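DUF3836 domain-containing protein (Parabacteroides distasonis ATCC 8503, PDB 4R03) is of unknown function but folds as an open single-layer antiparallel beta-sheet of a kind thought to have evolved from repeated beta-hairpins. Local coordinates at residues A[13-18]-A[34-39]; A[44-49]-A[62-67]. All blocks are in the same frame, centred on the assembly; numbering follows the deposited sequence.

The two contacts belong to successive beta-hairpins of one seven-stranded antiparallel sheet whose strands lie in the order in which they follow along the chain. Contact 1 pairs strand 14-24 with strand 27-38; contact 2 pairs strand 44-53 with strand 58-69, and begins only after the first has closed. Their centres are about 10 Å apart because strands 27-38 and 44-53 are direct neighbours: the backbones of E35 and K48, and of Q37 and S45, probably hydrogen-bond across the junction, while the Y34 ring packs against K47. Each hairpin thus adds its strands to the edge of the one before, consistent with a single-layer sheet built from hairpin repeats.

Contact 1: residues A[13-18]-A[34-39]; sequences GKIISK and YEFQYN
Y38 donates its hydroxyl to the main chain of I15: Y38 OH lies 2.6 Å from I15 O, in the carbonyl plane and on a lone pair. One water donates to Y38 OH and accepts from I15 N, so both polar backbone atoms of I15 are served. The strands have spread apart here, with 8.7 Å between K14 CA and Y38 CA, and the long phenol spans the gap. With CG beside the backbone N (chi1 -71°) and the stem then extended, K14 lays its methylenes over one face of the ring, K14 CD 3.8 Å from the Y38 ring centroid. I15 and F36 lie side by side, I15 CG2 being 3.8 Å from F36 CD2. F36 N reaches I16 O (3.1 Å) from above the carbonyl plane, a still distorted link; regular pairing starts at S17 and E35, and K18 and Y34 exchange two bonds, the shorter 2.8 Å from Y34 N to K18 O. Behind this shell, I16 and S17 form a classic beta bulge against K9, F108 touches I15, F36 and Y38, and K18 NZ bonds to F108 O and S109 O. Tyrosine thus gives the lysine methylenes an apolar surface, and its hydroxyl probably stands in for a backbone donor.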
loop_
_atom_site.group_PDB
_atom_site.type_symbol
_atom_site.label_atom_id
_atom_site.label_comp_id
_atom_site.label_asym_id
_atom_site.label_seq_id
_atom_site.Cartn_x
_atom_site.Cartn_y
_atom_site.Cartn_z
ATOM N N GLY A 13 -12.274 -1.317 -13.539
ATOM C CA GLY A 13 -11.779 -0.009 -13.299
ATOM C C GLY A 13 -10.874 0.226 -12.088
ATOM O O GLY A 13 -10.565 1.399 -11.816
ATOM N N LYS A 14 -10.576 -0.814 -11.325
ATOM C CA LYS A 14 -9.907 -0.638 -10.019
ATOM C C LYS A 14 -8.543 -1.297 -10.016
ATOM O O LYS A 14 -8.353 -2.453 -10.407
ATOM C CB LYS A 14 -10.769 -1.253 -8.926
ATOM C CG LYS A 14 -12.058 -0.424 -8.676
ATOM C CD LYS A 14 -12.892 -1.118 -7.707
ATOM C CE LYS A 14 -14.089 -0.254 -7.262
ATOM N NZ LYS A 14 -15.026 -0.031 -8.412
ATOM N N ILE A 15 -7.571 -0.527 -9.523
ATOM C CA ILE A 15 -6.259 -1.112 -9.211
ATOM C C ILE A 15 -6.346 -2.117 -8.095
ATOM O O ILE A 15 -6.860 -1.799 -6.995
ATOM C CB ILE A 15 -5.230 0.004 -8.868
ATOM C CG1 ILE A 15 -5.062 0.962 -10.007
ATOM C CG2 ILE A 15 -3.923 -0.584 -8.440
ATOM C CD1 ILE A 15 -4.191 2.207 -9.656
ATOM N N ILE A 16 -5.865 -3.322 -8.322
ATOM C CA ILE A 16 -5.824 -4.380 -7.323
ATOM C C ILE A 16 -4.436 -4.605 -6.764
ATOM O O ILE A 16 -4.284 -4.990 -5.595
ATOM C CB ILE A 16 -6.499 -5.650 -7.790
ATOM C CG1 ILE A 16 -5.819 -6.257 -8.977
ATOM C CG2 ILE A 16 -8.037 -5.407 -7.915
ATOM C CD1 ILE A 16 -6.341 -7.669 -9.380
ATOM N N SER A 17 -3.400 -4.399 -7.569
ATOM C CA SER A 17 -2.034 -4.520 -7.086
ATOM C C SER A 17 -1.098 -3.648 -7.891
ATOM O O SER A 17 -1.334 -3.336 -9.053
ATOM C CB SER A 17 -1.539 -5.948 -7.161
ATOM O OG SER A 17 -1.447 -6.439 -8.498
ATOM N N LYS A 18 -0.002 -3.260 -7.259
ATOM C CA LYS A 18 1.052 -2.507 -7.929
ATOM C C LYS A 18 2.383 -2.996 -7.348
ATOM O O LYS A 18 2.555 -2.969 -6.109
ATOM C CB LYS A 18 0.892 -1.010 -7.708
ATOM C CG LYS A 18 1.947 -0.135 -8.348
ATOM C CD LYS A 18 1.645 1.407 -8.150
ATOM C CE LYS A 18 0.312 1.851 -8.746
ATOM N NZ LYS A 18 0.054 3.363 -8.943
ATOM N N TYR A 34 2.052 -3.450 -3.425
ATOM C CA TYR A 34 0.860 -2.928 -2.781
ATOM C C TYR A 34 -0.341 -3.730 -3.275
ATOM O O TYR A 34 -0.461 -4.052 -4.471
ATOM C CB TYR A 34 0.643 -1.487 -3.128
ATOM C CG TYR A 34 1.770 -0.577 -2.749
ATOM C CD1 TYR A 34 2.063 -0.344 -1.437
ATOM C CD2 TYR A 34 2.528 0.067 -3.701
ATOM C CE1 TYR A 34 3.076 0.509 -1.089
ATOM C CE2 TYR A 34 3.598 0.905 -3.360
ATOM C CZ TYR A 34 3.817 1.182 -2.029
ATOM O OH TYR A 34 4.873 2.034 -1.664
ATOM N N GLU A 35 -1.261 -4.036 -2.376
ATOM C CA GLU A 35 -2.546 -4.677 -2.720
ATOM C C GLU A 35 -3.647 -3.821 -2.130
ATOM O O GLU A 35 -3.520 -3.321 -0.998
ATOM C CB GLU A 35 -2.609 -6.072 -2.181
ATOM C CG GLU A 35 -1.581 -7.011 -2.780
ATOM C CD GLU A 35 -1.707 -8.456 -2.345
ATOM O OE1 GLU A 35 -2.453 -8.741 -1.393
ATOM O OE2 GLU A 35 -0.954 -9.299 -2.931
ATOM N N PHE A 36 -4.743 -3.689 -2.870
ATOM C CA PHE A 36 -5.831 -2.764 -2.511
ATOM C C PHE A 36 -7.147 -3.499 -2.442
ATOM O O PHE A 36 -7.477 -4.347 -3.284
ATOM C CB PHE A 36 -5.955 -1.641 -3.553
ATOM C CG PHE A 36 -4.710 -0.847 -3.756
ATOM C CD1 PHE A 36 -4.429 0.247 -2.932
ATOM C CD2 PHE A 36 -3.766 -1.221 -4.691
ATOM C CE1 PHE A 36 -3.246 0.964 -3.107
ATOM C CE2 PHE A 36 -2.600 -0.518 -4.848
ATOM C CZ PHE A 36 -2.332 0.576 -4.042
ATOM N N GLN A 37 -7.919 -3.118 -1.440
ATOM C CA GLN A 37 -9.318 -3.537 -1.349
ATOM C C GLN A 37 -10.205 -2.289 -1.236
ATOM O O GLN A 37 -9.751 -1.205 -0.906
ATOM C CB GLN A 37 -9.527 -4.507 -0.180
ATOM C CG GLN A 37 -8.732 -5.829 -0.288
ATOM C CD GLN A 37 -9.061 -6.833 0.836
ATOM O OE1 GLN A 37 -10.192 -7.297 0.969
ATOM N NE2 GLN A 37 -8.072 -7.168 1.635
ATOM N N TYR A 38 -11.497 -2.476 -1.570
ATOM C CA TYR A 38 -12.426 -1.360 -1.767
ATOM C C TYR A 38 -13.704 -1.542 -0.924
ATOM O O TYR A 38 -14.133 -2.658 -0.701
ATOM C CB TYR A 38 -12.830 -1.251 -3.246
ATOM C CG TYR A 38 -11.645 -0.856 -4.062
ATOM C CD1 TYR A 38 -10.762 -1.836 -4.510
ATOM C CD2 TYR A 38 -11.371 0.441 -4.391
ATOM C CE1 TYR A 38 -9.618 -1.473 -5.234
ATOM C CE2 TYR A 38 -10.242 0.812 -5.092
ATOM C CZ TYR A 38 -9.378 -0.199 -5.552
ATOM O OH TYR A 38 -8.248 0.255 -6.215
ATOM N N ASN A 39 -14.232 -0.397 -0.469
ATOM C CA ASN A 39 -15.546 -0.400 0.226
ATOM C C ASN A 39 -16.702 -0.416 -0.781
ATOM O O ASN A 39 -16.497 -0.377 -2.012
ATOM C CB ASN A 39 -15.634 0.756 1.221
ATOM C CG ASN A 39 -15.648 2.112 0.599
ATOM O OD1 ASN A 39 -16.080 2.309 -0.539
ATOM N ND2 ASN A 39 -15.189 3.124 1.354
HETATM O O HOH W 1 -8.454 2.066 -8.376
#

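Contact 2: residues A[44-49]-A[62-67]; sequences VSEKKA and FYQITY
F62 and Y63 both turn their N-H groups to A49 O, F62 N at 2.8 Å and Y63 N at 3.2 Å, so that one carbonyl is gripped twice in a classic beta bulge. Y63 O accepts from A49 N in return. With CG between its backbone N and carbonyl carbon (chi1 70°), Y63 turns its ring toward the partner strand until A49 CB sits over its centre, 3.5 Å from the Y63 ring centroid; a methyl suits a place so closely roofed. A serine in place of Y63 would probably leave that methyl without its aromatic cover and the water shared by Y63 OH and K47 NZ without its phenol partner. On the other side of the sheet, the extended Q64 lies alongside K48, its amide suited to a water that K48 NZ reaches weakly. Q64 NE2 is also 3.1 Å from E46 OE1, but the angle is too poor for a hydrogen bond; E46 OE2 has a weak one from Q37. I65 and K47 exchange two nearly straight backbone bonds, and the branched isoleucine suits its place by resting CG2 on one face of the Y67 ring. T66 pairs with E46 without backbone hydrogen bonds. Y67 N bonds to S45 O from above the carbonyl plane, while its ring stands beside V44. A long lysine suits the place opposite: K47 CD passes 3.6 Å from Y67 OH before the buried NZ meets I107 O, S109 OG and the water, with Y34 in cation-pi contact. Strand 27-38 flanks the hairpin beyond 44-49, where S45 and E46 form a classic bulge against Q37; strand 75-84 flanks it beyond 62-67, and I107 packs on V44 and Y67.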
loop_
_atom_site.group_PDB
_atom_site.type_symbol
_atom_site.label_atom_id
_atom_site.label_comp_id
_atom_site.label_asym_id
_atom_site.label_seq_id
_atom_site.Cartn_x
_atom_site.Cartn_y
_atom_site.Cartn_z
ATOM N N VAL A 44 -11.002 3.134 -1.813
ATOM C CA VAL A 44 -10.058 2.207 -1.184
ATOM C C VAL A 44 -10.321 2.107 0.317
ATOM O O VAL A 44 -10.413 3.133 1.003
ATOM C CB VAL A 44 -8.586 2.656 -1.352
ATOM C CG1 VAL A 44 -7.650 1.686 -0.589
ATOM C CG2 VAL A 44 -8.178 2.756 -2.705
ATOM N N SER A 45 -10.444 0.912 0.809
ATOM C CA SER A 45 -10.709 0.636 2.228
ATOM C C SER A 45 -9.481 0.088 2.945
ATOM O O SER A 45 -9.331 0.267 4.148
ATOM C CB SER A 45 -11.843 -0.346 2.343
ATOM O OG SER A 45 -11.595 -1.557 1.661
ATOM N N GLU A 46 -8.580 -0.554 2.189
ATOM C CA GLU A 46 -7.412 -1.156 2.768
ATOM C C GLU A 46 -6.278 -1.194 1.742
ATOM O O GLU A 46 -6.524 -1.501 0.581
ATOM C CB GLU A 46 -7.723 -2.558 3.253
ATOM C CG GLU A 46 -6.575 -3.205 4.049
ATOM C CD GLU A 46 -6.680 -4.704 4.111
ATOM O OE1 GLU A 46 -7.414 -5.243 4.969
ATOM O OE2 GLU A 46 -6.026 -5.351 3.264
ATOM N N LYS A 47 -5.077 -0.846 2.190
ATOM C CA LYS A 47 -3.844 -0.922 1.398
ATOM C C LYS A 47 -2.868 -1.769 2.212
ATOM O O LYS A 47 -2.570 -1.431 3.363
ATOM C CB LYS A 47 -3.272 0.426 1.086
ATOM C CG LYS A 47 -1.912 0.472 0.409
ATOM C CD LYS A 47 -1.448 1.888 0.241
ATOM C CE LYS A 47 -0.214 2.004 -0.578
ATOM N NZ LYS A 47 0.125 3.422 -0.783
ATOM N N LYS A 48 -2.367 -2.846 1.642
ATOM C CA LYS A 48 -1.309 -3.645 2.240
ATOM C C LYS A 48 -0.044 -3.505 1.439
ATOM O O LYS A 48 -0.098 -3.523 0.201
ATOM C CB LYS A 48 -1.691 -5.087 2.293
ATOM C CG LYS A 48 -2.638 -5.444 3.347
ATOM C CD LYS A 48 -2.755 -7.003 3.343
ATOM C CE LYS A 48 -3.831 -7.439 4.237
ATOM N NZ LYS A 48 -3.790 -8.890 4.394
ATOM N N ALA A 49 1.063 -3.307 2.110
ATOM C CA ALA A 49 2.367 -3.170 1.491
ATOM C C ALA A 49 3.198 -4.389 1.916
ATOM O O ALA A 49 3.196 -4.755 3.130
ATOM C CB ALA A 49 3.073 -1.919 1.896
ATOM N N PHE A 62 4.430 -6.049 5.300
ATOM C CA PHE A 62 5.184 -5.003 5.898
ATOM C C PHE A 62 4.314 -4.025 6.691
ATOM O O PHE A 62 4.550 -3.807 7.885
ATOM C CB PHE A 62 6.056 -4.258 4.853
ATOM C CG PHE A 62 6.996 -3.297 5.461
ATOM C CD1 PHE A 62 7.913 -3.719 6.409
ATOM C CD2 PHE A 62 6.957 -1.981 5.140
ATOM C CE1 PHE A 62 8.777 -2.838 7.025
ATOM C CE2 PHE A 62 7.836 -1.065 5.765
ATOM C CZ PHE A 62 8.727 -1.507 6.709
ATOM N N TYR A 63 3.277 -3.482 6.056
ATOM C CA TYR A 63 2.296 -2.636 6.745
ATOM C C TYR A 63 0.964 -2.720 6.108
ATOM O O TYR A 63 0.799 -3.214 4.984
ATOM C CB TYR A 63 2.757 -1.173 6.886
ATOM C CG TYR A 63 2.808 -0.328 5.604
ATOM C CD1 TYR A 63 1.630 0.048 4.979
ATOM C CD2 TYR A 63 3.991 0.082 5.065
ATOM C CE1 TYR A 63 1.631 0.885 3.820
ATOM C CE2 TYR A 63 4.002 0.932 3.903
ATOM C CZ TYR A 63 2.822 1.290 3.335
ATOM O OH TYR A 63 2.777 2.069 2.160
ATOM N N GLN A 64 -0.038 -2.218 6.811
ATOM C CA GLN A 64 -1.424 -2.225 6.371
ATOM C C GLN A 64 -2.044 -0.882 6.785
ATOM O O GLN A 64 -1.881 -0.461 7.938
ATOM C CB GLN A 64 -2.226 -3.332 7.002
ATOM C CG GLN A 64 -3.670 -3.337 6.615
ATOM C CD GLN A 64 -4.453 -4.397 7.332
ATOM O OE1 GLN A 64 -4.726 -4.287 8.541
ATOM N NE2 GLN A 64 -4.833 -5.422 6.604
ATOM N N ILE A 65 -2.720 -0.205 5.852
ATOM C CA ILE A 65 -3.454 1.014 6.201
ATOM C C ILE A 65 -4.922 0.778 5.874
ATOM O O ILE A 65 -5.265 0.185 4.836
ATOM C CB ILE A 65 -2.919 2.185 5.386
ATOM C CG1 ILE A 65 -1.412 2.364 5.545
ATOM C CG2 ILE A 65 -3.724 3.501 5.691
ATOM C CD1 ILE A 65 -0.810 3.450 4.760
ATOM N N THR A 66 -5.818 1.214 6.778
ATOM C CA THR A 66 -7.246 1.232 6.498
ATOM C C THR A 66 -7.757 2.681 6.466
ATOM O O THR A 66 -7.155 3.570 7.053
ATOM C CB THR A 66 -8.081 0.399 7.478
ATOM O OG1 THR A 66 -7.842 0.876 8.798
ATOM C CG2 THR A 66 -7.732 -1.066 7.400
ATOM N N TYR A 67 -8.774 2.881 5.660
ATOM C CA TYR A 67 -9.260 4.259 5.283
ATOM C C TYR A 67 -10.738 4.374 5.593
ATOM O O TYR A 67 -11.521 3.527 5.243
ATOM C CB TYR A 67 -9.053 4.564 3.805
ATOM C CG TYR A 67 -7.635 4.388 3.365
ATOM C CD1 TYR A 67 -7.164 3.116 2.975
ATOM C CD2 TYR A 67 -6.761 5.452 3.295
ATOM C CE1 TYR A 67 -5.820 2.960 2.601
ATOM C CE2 TYR A 67 -5.405 5.298 2.931
ATOM C CZ TYR A 67 -4.953 4.036 2.585
ATOM O OH TYR A 67 -3.668 3.911 2.186
HETATM O O HOH W 2 -11.543 0.219 6.005
HETATM O O HOH W 3 1.146 4.213 1.753
HETATM O O HOH W 4 -5.288 -8.181 6.928
#